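Local coordinates for protein dihydropteridine reductase (Caenorhabditis elegans, PDB 1OOE) that probably reduces quinonoid dihydrobiopterin to tetrahydrobiopterin with NADH or NADPH, as a homodimeric member of the short-chain dehydrogenase/reductase family, at residues L20-K25 and I201-L206; L171-V176 and L222-E227; T177-M182 and S193-L198. One frame throughout, in Å; residues are numbered along the deposited sequence. Where two conformers were deposited one is given.

Contact 1 of 3, residues L20-K25 and I201-L206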
# COMPACT_ATOMS: atom_id res chain seq x y z
N LEU A 20 -1.67 -26.70 4.43
CA LEU A 20 -0.79 -27.39 5.36
C LEU A 20 -1.07 -28.89 5.37
O LEU A 20 -0.15 -29.71 5.26
CB LEU A 20 -0.95 -26.80 6.77
CG LEU A 20 -0.01 -27.30 7.88
CD1 LEU A 20 0.06 -26.25 8.99
CD2 LEU A 20 -0.50 -28.63 8.42
N GLU A 21 -2.34 -29.25 5.50
CA GLU A 21 -2.72 -30.66 5.51
C GLU A 21 -2.35 -31.37 4.20
O GLU A 21 -1.87 -32.50 4.21
CB GLU A 21 -4.23 -30.81 5.75
CG GLU A 21 -4.69 -30.46 7.15
CD GLU A 21 -4.01 -31.29 8.22
OE1 GLU A 21 -3.64 -32.45 7.93
OE2 GLU A 21 -3.86 -30.79 9.36
N PHE A 22 -2.58 -30.69 3.08
CA PHE A 22 -2.29 -31.26 1.78
C PHE A 22 -0.81 -31.56 1.57
O PHE A 22 -0.45 -32.64 1.09
CB PHE A 22 -2.79 -30.33 0.67
CG PHE A 22 -2.76 -30.95 -0.70
CD1 PHE A 22 -3.64 -31.97 -1.03
CD2 PHE A 22 -1.85 -30.51 -1.65
CE1 PHE A 22 -3.61 -32.55 -2.30
CE2 PHE A 22 -1.82 -31.08 -2.92
CZ PHE A 22 -2.70 -32.10 -3.25
N PHE A 23 0.06 -30.62 1.91
CA PHE A 23 1.50 -30.85 1.73
C PHE A 23 1.99 -31.93 2.68
O PHE A 23 2.87 -32.73 2.32
CB PHE A 23 2.29 -29.55 1.94
CG PHE A 23 2.40 -28.71 0.70
CD1 PHE A 23 1.29 -28.01 0.22
CD2 PHE A 23 3.59 -28.65 -0.02
CE1 PHE A 23 1.37 -27.27 -0.97
CE2 PHE A 23 3.68 -27.92 -1.20
CZ PHE A 23 2.57 -27.23 -1.68
N LYS A 24 1.43 -31.97 3.88
CA LYS A 24 1.81 -32.97 4.87
C LYS A 24 1.46 -34.35 4.33
O LYS A 24 2.25 -35.29 4.42
CB LYS A 24 1.05 -32.72 6.17
CG LYS A 24 1.48 -33.59 7.34
CD LYS A 24 0.62 -33.31 8.56
CE LYS A 24 1.04 -34.16 9.75
NZ LYS A 24 0.17 -33.93 10.93
N LYS A 25 0.27 -34.48 3.75
CA LYS A 25 -0.18 -35.75 3.19
C LYS A 25 0.73 -36.17 2.04
O LYS A 25 0.88 -37.37 1.76
CB LYS A 25 -1.62 -35.63 2.68
CG LYS A 25 -2.14 -36.91 2.02
CD LYS A 25 -3.55 -36.72 1.45
CE LYS A 25 -4.56 -36.44 2.55
NZ LYS A 25 -4.62 -37.55 3.55
N ILE A 201 -6.50 -24.89 -5.15
CA ILE A 201 -5.35 -24.08 -4.78
C ILE A 201 -4.20 -24.94 -4.25
O ILE A 201 -3.06 -24.80 -4.69
CB ILE A 201 -5.74 -23.04 -3.70
CG1 ILE A 201 -6.87 -22.14 -4.22
CG2 ILE A 201 -4.52 -22.20 -3.32
CD1 ILE A 201 -6.51 -21.34 -5.45
N SER A 202 -4.50 -25.84 -3.32
CA SER A 202 -3.47 -26.71 -2.75
C SER A 202 -2.79 -27.52 -3.84
O SER A 202 -1.57 -27.67 -3.84
CB SER A 202 -4.08 -27.65 -1.70
OG SER A 202 -4.67 -26.92 -0.64
N GLU A 203 -3.59 -28.04 -4.76
CA GLU A 203 -3.07 -28.83 -5.87
C GLU A 203 -2.14 -28.01 -6.75
O GLU A 203 -1.07 -28.50 -7.15
CB GLU A 203 -4.22 -29.41 -6.69
CG GLU A 203 -4.83 -30.66 -6.08
CD GLU A 203 -6.18 -31.01 -6.69
OE1 GLU A 203 -6.38 -30.76 -7.89
OE2 GLU A 203 -7.04 -31.55 -5.96
N HIS A 204 -2.51 -26.77 -7.05
CA HIS A 204 -1.64 -25.95 -7.89
C HIS A 204 -0.37 -25.56 -7.17
O HIS A 204 0.70 -25.47 -7.79
CB HIS A 204 -2.38 -24.72 -8.41
CG HIS A 204 -3.21 -24.99 -9.62
ND1 HIS A 204 -4.40 -25.69 -9.57
CD2 HIS A 204 -3.00 -24.71 -10.93
CE1 HIS A 204 -4.88 -25.83 -10.79
NE2 HIS A 204 -4.05 -25.25 -11.63
N LEU A 205 -0.44 -25.32 -5.86
CA LEU A 205 0.77 -24.96 -5.14
C LEU A 205 1.76 -26.13 -5.17
O LEU A 205 2.96 -25.92 -5.36
CB LEU A 205 0.45 -24.58 -3.69
CG LEU A 205 -0.26 -23.24 -3.48
CD1 LEU A 205 -0.60 -23.07 -2.00
CD2 LEU A 205 0.62 -22.10 -3.96
N LEU A 206 1.26 -27.35 -5.00
CA LEU A 206 2.16 -28.51 -5.03
C LEU A 206 2.78 -28.64 -6.43
O LEU A 206 3.97 -28.92 -6.56
CB LEU A 206 1.41 -29.80 -4.66
CG LEU A 206 2.23 -31.10 -4.69
CD1 LEU A 206 3.41 -30.98 -3.73
CD2 LEU A 206 1.36 -32.28 -4.31
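Phe22 leans from helix 14-25 onto the first turns of helix 198-210, running along Ser202 from CB to CE2 and then reaching Leu206 and Glu203 with its outer atoms. In the given conformer of Ser202, Phe22 CB lies 3.8 Å from Ser202 CB, and CD2 comes to 3.6 Å from that same methylene carbon. Further out, Phe22 CE2 sits 3.5 Å from the backbone O of Ser202 and 3.7 Å from Leu206 CD2, while Phe22 CZ reaches Glu203 CG at 3.8 Å. With CG anti to the backbone N (chi1 -170°), the ring is carried across to the other helix, and Leu206 crosses it at about a right angle. Glu203 offers the ring its aliphatic part; its CB points away from helix 14-25.

Phe23 enters alongside. CB of Leu205 lies at its edge, in the ring plane, and Phe23 CZ is 3.6 Å from Leu206 N. The two methyls of Leu206 are thereby divided: CD2 goes to Phe22, and CD1 lies 4.0 Å from Phe23 CE2. Phe77 and Tyr28 also meet the Phe23 ring, tying it to the central sheet.

The segment axes approach to 9.7 Å and cross at -49°. Ser202 O already accepts Leu206 N within its helix and also touches the Phe22 ring. Cohesion rests mainly on two rings packed against side-chain carbon and the backbone of residues 202-206.

Contact 2 of 3, residues L171-V176 and L222-E227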
# COMPACT_ATOMS: atom_id res chain seq x y z
N LEU A 171 4.36 -15.76 -7.05
CA LEU A 171 3.04 -15.84 -7.67
C LEU A 171 2.02 -15.32 -6.66
O LEU A 171 2.08 -15.67 -5.48
CB LEU A 171 2.71 -17.28 -8.07
CG LEU A 171 3.62 -17.93 -9.11
CD1 LEU A 171 3.16 -19.35 -9.39
CD2 LEU A 171 3.61 -17.10 -10.40
N THR A 172 1.09 -14.49 -7.12
CA THR A 172 0.09 -13.90 -6.23
C THR A 172 -1.32 -14.28 -6.69
O THR A 172 -1.73 -13.94 -7.80
CB THR A 172 0.27 -12.37 -6.18
OG1 THR A 172 1.52 -12.06 -5.55
CG2 THR A 172 -0.85 -11.70 -5.40
N ILE A 173 -2.05 -15.00 -5.84
CA ILE A 173 -3.40 -15.46 -6.20
C ILE A 173 -4.52 -14.48 -5.85
O ILE A 173 -4.44 -13.76 -4.85
CB ILE A 173 -3.72 -16.83 -5.55
CG1 ILE A 173 -3.73 -16.71 -4.02
CG2 ILE A 173 -2.67 -17.86 -5.97
CD1 ILE A 173 -4.15 -17.99 -3.31
N MET A 174 -5.56 -14.47 -6.67
CA MET A 174 -6.71 -13.60 -6.47
C MET A 174 -8.01 -14.35 -6.75
O MET A 174 -8.65 -14.17 -7.79
CB MET A 174 -6.62 -12.37 -7.38
CG MET A 174 -5.32 -11.57 -7.26
SD MET A 174 -5.29 -10.04 -8.23
CE MET A 174 -5.48 -10.69 -9.91
N PRO A 175 -8.42 -15.23 -5.82
CA PRO A 175 -9.66 -15.98 -6.04
C PRO A 175 -10.89 -15.09 -5.80
O PRO A 175 -10.92 -14.30 -4.86
CB PRO A 175 -9.56 -17.12 -5.03
CG PRO A 175 -8.79 -16.50 -3.91
CD PRO A 175 -7.71 -15.71 -4.61
N VAL A 176 -11.89 -15.22 -6.66
CA VAL A 176 -13.12 -14.44 -6.54
C VAL A 176 -13.98 -14.97 -5.39
O VAL A 176 -14.48 -14.20 -4.57
CB VAL A 176 -13.92 -14.47 -7.86
CG1 VAL A 176 -15.27 -13.80 -7.68
CG2 VAL A 176 -13.12 -13.76 -8.96
N LEU A 222 -2.72 -13.72 -10.43
CA LEU A 222 -3.61 -14.77 -10.93
C LEU A 222 -5.05 -14.75 -10.43
O LEU A 222 -5.33 -15.15 -9.30
CB LEU A 222 -2.98 -16.12 -10.61
CG LEU A 222 -1.51 -16.25 -11.02
CD1 LEU A 222 -0.89 -17.50 -10.38
CD2 LEU A 222 -1.39 -16.31 -12.53
N LYS A 223 -5.97 -14.31 -11.29
CA LYS A 223 -7.38 -14.27 -10.92
C LYS A 223 -7.95 -15.67 -11.10
O LYS A 223 -7.84 -16.27 -12.17
CB LYS A 223 -8.13 -13.26 -11.79
CG LYS A 223 -9.59 -13.05 -11.40
CD LYS A 223 -10.20 -11.92 -12.22
CE LYS A 223 -11.65 -11.68 -11.85
NZ LYS A 223 -12.21 -10.54 -12.65
N ILE A 224 -8.57 -16.20 -10.05
CA ILE A 224 -9.12 -17.54 -10.10
C ILE A 224 -10.64 -17.52 -10.03
O ILE A 224 -11.23 -17.01 -9.08
CB ILE A 224 -8.55 -18.39 -8.95
CG1 ILE A 224 -7.02 -18.39 -9.04
CG2 ILE A 224 -9.10 -19.81 -9.02
CD1 ILE A 224 -6.32 -19.13 -7.93
N THR A 225 -11.26 -18.09 -11.07
CA THR A 225 -12.71 -18.13 -11.16
C THR A 225 -13.23 -19.55 -11.40
O THR A 225 -12.51 -20.42 -11.90
CB THR A 225 -13.21 -17.23 -12.31
OG1 THR A 225 -12.58 -17.62 -13.53
CG2 THR A 225 -12.87 -15.77 -12.03
N THR A 226 -14.48 -19.78 -11.03
CA THR A 226 -15.11 -21.08 -11.22
C THR A 226 -16.49 -20.87 -11.82
O THR A 226 -17.27 -20.04 -11.34
CB THR A 226 -15.25 -21.83 -9.87
OG1 THR A 226 -13.96 -21.96 -9.26
CG2 THR A 226 -15.83 -23.23 -10.10
N GLU A 227 -16.79 -21.60 -12.89
CA GLU A 227 -18.08 -21.50 -13.56
C GLU A 227 -18.47 -22.88 -14.06
O GLU A 227 -17.66 -23.56 -14.69
CB GLU A 227 -18.00 -20.53 -14.74
CG GLU A 227 -19.32 -20.34 -15.47
CD GLU A 227 -19.20 -19.43 -16.68
OE1 GLU A 227 -18.80 -18.26 -16.51
OE2 GLU A 227 -19.49 -19.89 -17.80
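Parallel strand pairing in the Rossmann-type sheet of the short-chain dehydrogenase/reductase fold joins Ile173, Met174 and Pro175 to Leu222, Lys223 and Ile224. Strand 169-175 reaches strand 221-227 by a connection that includes helix 198-210. Four backbone bonds make the ladder. Leu222 N donates to Thr172 O at 2.8 Å, nearly straight at the hydrogen (173°), and Met174 N returns a bond to Leu222 O at 2.7 Å, more bent at 143°. Ile224 N then binds Met174 O at 3.0 Å, and Val176 N closes the series on Ile224 O at 3.1 Å. Proline is accommodated at 175 because the ladder here uses the amides of Met174 and Val176.

Leu222 and Ile224 lie on the sheet face shared with Ile173 and Pro175, where Ile224 CD1 approaches Ile173 CB, and Ile224 CB lies 4.2 Å from Pro175 CB. Helix 198-210 covers this face, with Trp208 against Leu222 and Ile201 against Ile224. Met174 and Lys223 occupy the other face. The Met174 chain bends at chi3 (-61°), bringing CE to 3.9 Å from Lys223 N. Lys223 extends past Val176, whose CG2 touches its CE. At the end of the pairing, that same Val176 CG2 lies 3.7 Å from Thr225 CG2.

Contact 3 of 3, residues T177-M182 and S193-L198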
# COMPACT_ATOMS: atom_id res chain seq x y z
N THR A 177 -14.15 -16.29 -5.34
CA THR A 177 -14.94 -16.92 -4.29
C THR A 177 -14.37 -18.28 -3.89
O THR A 177 -14.23 -19.17 -4.73
CB THR A 177 -16.40 -17.15 -4.73
OG1 THR A 177 -17.03 -15.88 -5.00
CG2 THR A 177 -17.18 -17.88 -3.65
N LEU A 178 -14.05 -18.45 -2.61
CA LEU A 178 -13.52 -19.72 -2.12
C LEU A 178 -14.62 -20.42 -1.33
O LEU A 178 -15.45 -19.76 -0.70
CB LEU A 178 -12.33 -19.49 -1.20
CG LEU A 178 -11.02 -18.95 -1.79
CD1 LEU A 178 -10.01 -18.76 -0.67
CD2 LEU A 178 -10.49 -19.93 -2.83
N ASP A 179 -14.62 -21.75 -1.37
CA ASP A 179 -15.60 -22.51 -0.62
C ASP A 179 -15.07 -22.66 0.80
O ASP A 179 -14.13 -23.41 1.04
CB ASP A 179 -15.79 -23.89 -1.26
CG ASP A 179 -16.86 -24.72 -0.56
OD1 ASP A 179 -17.49 -24.21 0.39
OD2 ASP A 179 -17.08 -25.88 -0.97
N THR A 180 -15.67 -21.93 1.73
CA THR A 180 -15.25 -21.97 3.13
C THR A 180 -16.45 -22.16 4.03
O THR A 180 -17.59 -21.93 3.62
CB THR A 180 -14.57 -20.65 3.55
OG1 THR A 180 -15.53 -19.59 3.52
CG2 THR A 180 -13.42 -20.31 2.62
N PRO A 181 -16.22 -22.60 5.28
CA PRO A 181 -17.32 -22.81 6.22
C PRO A 181 -18.13 -21.53 6.43
O PRO A 181 -19.35 -21.56 6.54
CB PRO A 181 -16.61 -23.26 7.49
CG PRO A 181 -15.44 -24.02 6.95
CD PRO A 181 -14.96 -23.11 5.84
N MET A 182 -17.44 -20.39 6.49
CA MET A 182 -18.10 -19.11 6.70
C MET A 182 -18.98 -18.69 5.52
O MET A 182 -20.06 -18.14 5.71
CB MET A 182 -17.09 -18.00 6.99
CG MET A 182 -16.58 -17.99 8.42
SD MET A 182 -17.90 -17.71 9.63
CE MET A 182 -18.22 -19.40 10.18
N SER A 193 -21.65 -23.80 -7.96
CA SER A 193 -21.05 -24.10 -9.26
C SER A 193 -20.07 -23.00 -9.65
O SER A 193 -19.37 -23.10 -10.66
CB SER A 193 -22.13 -24.24 -10.33
OG SER A 193 -22.76 -23.00 -10.59
N SER A 194 -20.02 -21.94 -8.85
CA SER A 194 -19.12 -20.82 -9.11
C SER A 194 -18.15 -20.62 -7.95
O SER A 194 -17.46 -19.60 -7.88
CB SER A 194 -19.92 -19.54 -9.36
OG SER A 194 -20.71 -19.21 -8.23
N TRP A 195 -18.10 -21.59 -7.05
CA TRP A 195 -17.21 -21.53 -5.89
C TRP A 195 -15.95 -22.36 -6.13
O TRP A 195 -16.04 -23.51 -6.53
CB TRP A 195 -17.95 -22.05 -4.65
CG TRP A 195 -18.96 -21.10 -4.09
CD1 TRP A 195 -19.61 -20.10 -4.76
CD2 TRP A 195 -19.42 -21.05 -2.74
NE1 TRP A 195 -20.45 -19.42 -3.90
CE2 TRP A 195 -20.35 -19.99 -2.65
CE3 TRP A 195 -19.14 -21.80 -1.58
CZ2 TRP A 195 -21.01 -19.66 -1.46
CZ3 TRP A 195 -19.79 -21.47 -0.40
CH2 TRP A 195 -20.71 -20.40 -0.35
N THR A 196 -14.79 -21.77 -5.86
CA THR A 196 -13.53 -22.48 -6.05
C THR A 196 -13.20 -23.37 -4.85
O THR A 196 -13.19 -22.91 -3.71
CB THR A 196 -12.34 -21.50 -6.25
OG1 THR A 196 -12.60 -20.63 -7.36
CG2 THR A 196 -11.05 -22.27 -6.53
N PRO A 197 -12.96 -24.67 -5.09
CA PRO A 197 -12.64 -25.60 -4.00
C PRO A 197 -11.24 -25.27 -3.50
O PRO A 197 -10.37 -24.89 -4.28
CB PRO A 197 -12.67 -26.97 -4.69
CG PRO A 197 -13.60 -26.76 -5.84
CD PRO A 197 -13.20 -25.40 -6.34
N LEU A 198 -11.02 -25.41 -2.20
CA LEU A 198 -9.71 -25.12 -1.64
C LEU A 198 -8.65 -26.04 -2.23
O LEU A 198 -7.50 -25.64 -2.41
CB LEU A 198 -9.73 -25.25 -0.11
CG LEU A 198 -10.75 -24.38 0.64
CD1 LEU A 198 -10.57 -24.56 2.14
CD2 LEU A 198 -10.58 -22.92 0.26
O HOH W 1 -13.29 -18.02 -7.53
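Thr177 and Asp179 are joined to Thr196 by two backbone hydrogen bonds: Thr196 N donates to Thr177 O at 2.9 Å, and Asp179 N donates to Thr196 O at 3.0 Å. Together they form a single bridge at Leu178 and Thr196. One water adds a polar link, accepting from Thr177 N and hydrogen-bonding to Thr196 OG1 at 2.7 Å; that hydroxyl also bonds Thr226. Thr180 OG1 caps the following helix at Asn183 N.

The aromatic contact is a CH-pi interaction. OG1 of Thr177 sits beside the backbone N (chi1 -63°), which leaves Thr177 CG2 to face the indole, 3.6 Å from the centroid of the five-membered ring of Trp195 and 14° off the normal. Asp179 comes differently: OD1 lies near the ring plane, 3.5 Å from Trp195 CE3, with carboxylate and ring 64° apart. A salt bridge to Arg184 engages OD2, and His192 stacks on the indole.

Leu198 supplies the apolar contact, its CD2 4.1 Å from Leu178 CB; its CG also packs against the backbone oxygen of Asp179. This pairing closes the base of an excursion containing helix 181-186, in the region following strand 169-175 that in short-chain dehydrogenases/reductases commonly borders the cofactor and substrate cleft.

Helix 198-210 and strand 221-227 connect the three contacts. Contacts 1 and 2, with centres about 17 Å apart, meet where Ile201 CG2, in the given conformer, packs 4.2 Å from Ile173 CD1, so the helix that touches 14-25 also rests on the parallel strands. Contact 3 lies about 12 Å from contact 2, centre to centre, and is joined to it by a probable hydrogen bond of 2.7 Å between Thr226 OG1 and Thr196 OG1. Residues 193-198 are followed after two residues by 201-206 of contact 1. Ser202 and Leu198 lie near, without touching, a glycine-rich turn that probably binds the dinucleotide. A MES molecule, probably from the crystallisation liquor, lies about 5 Å from the Leu222 side chain.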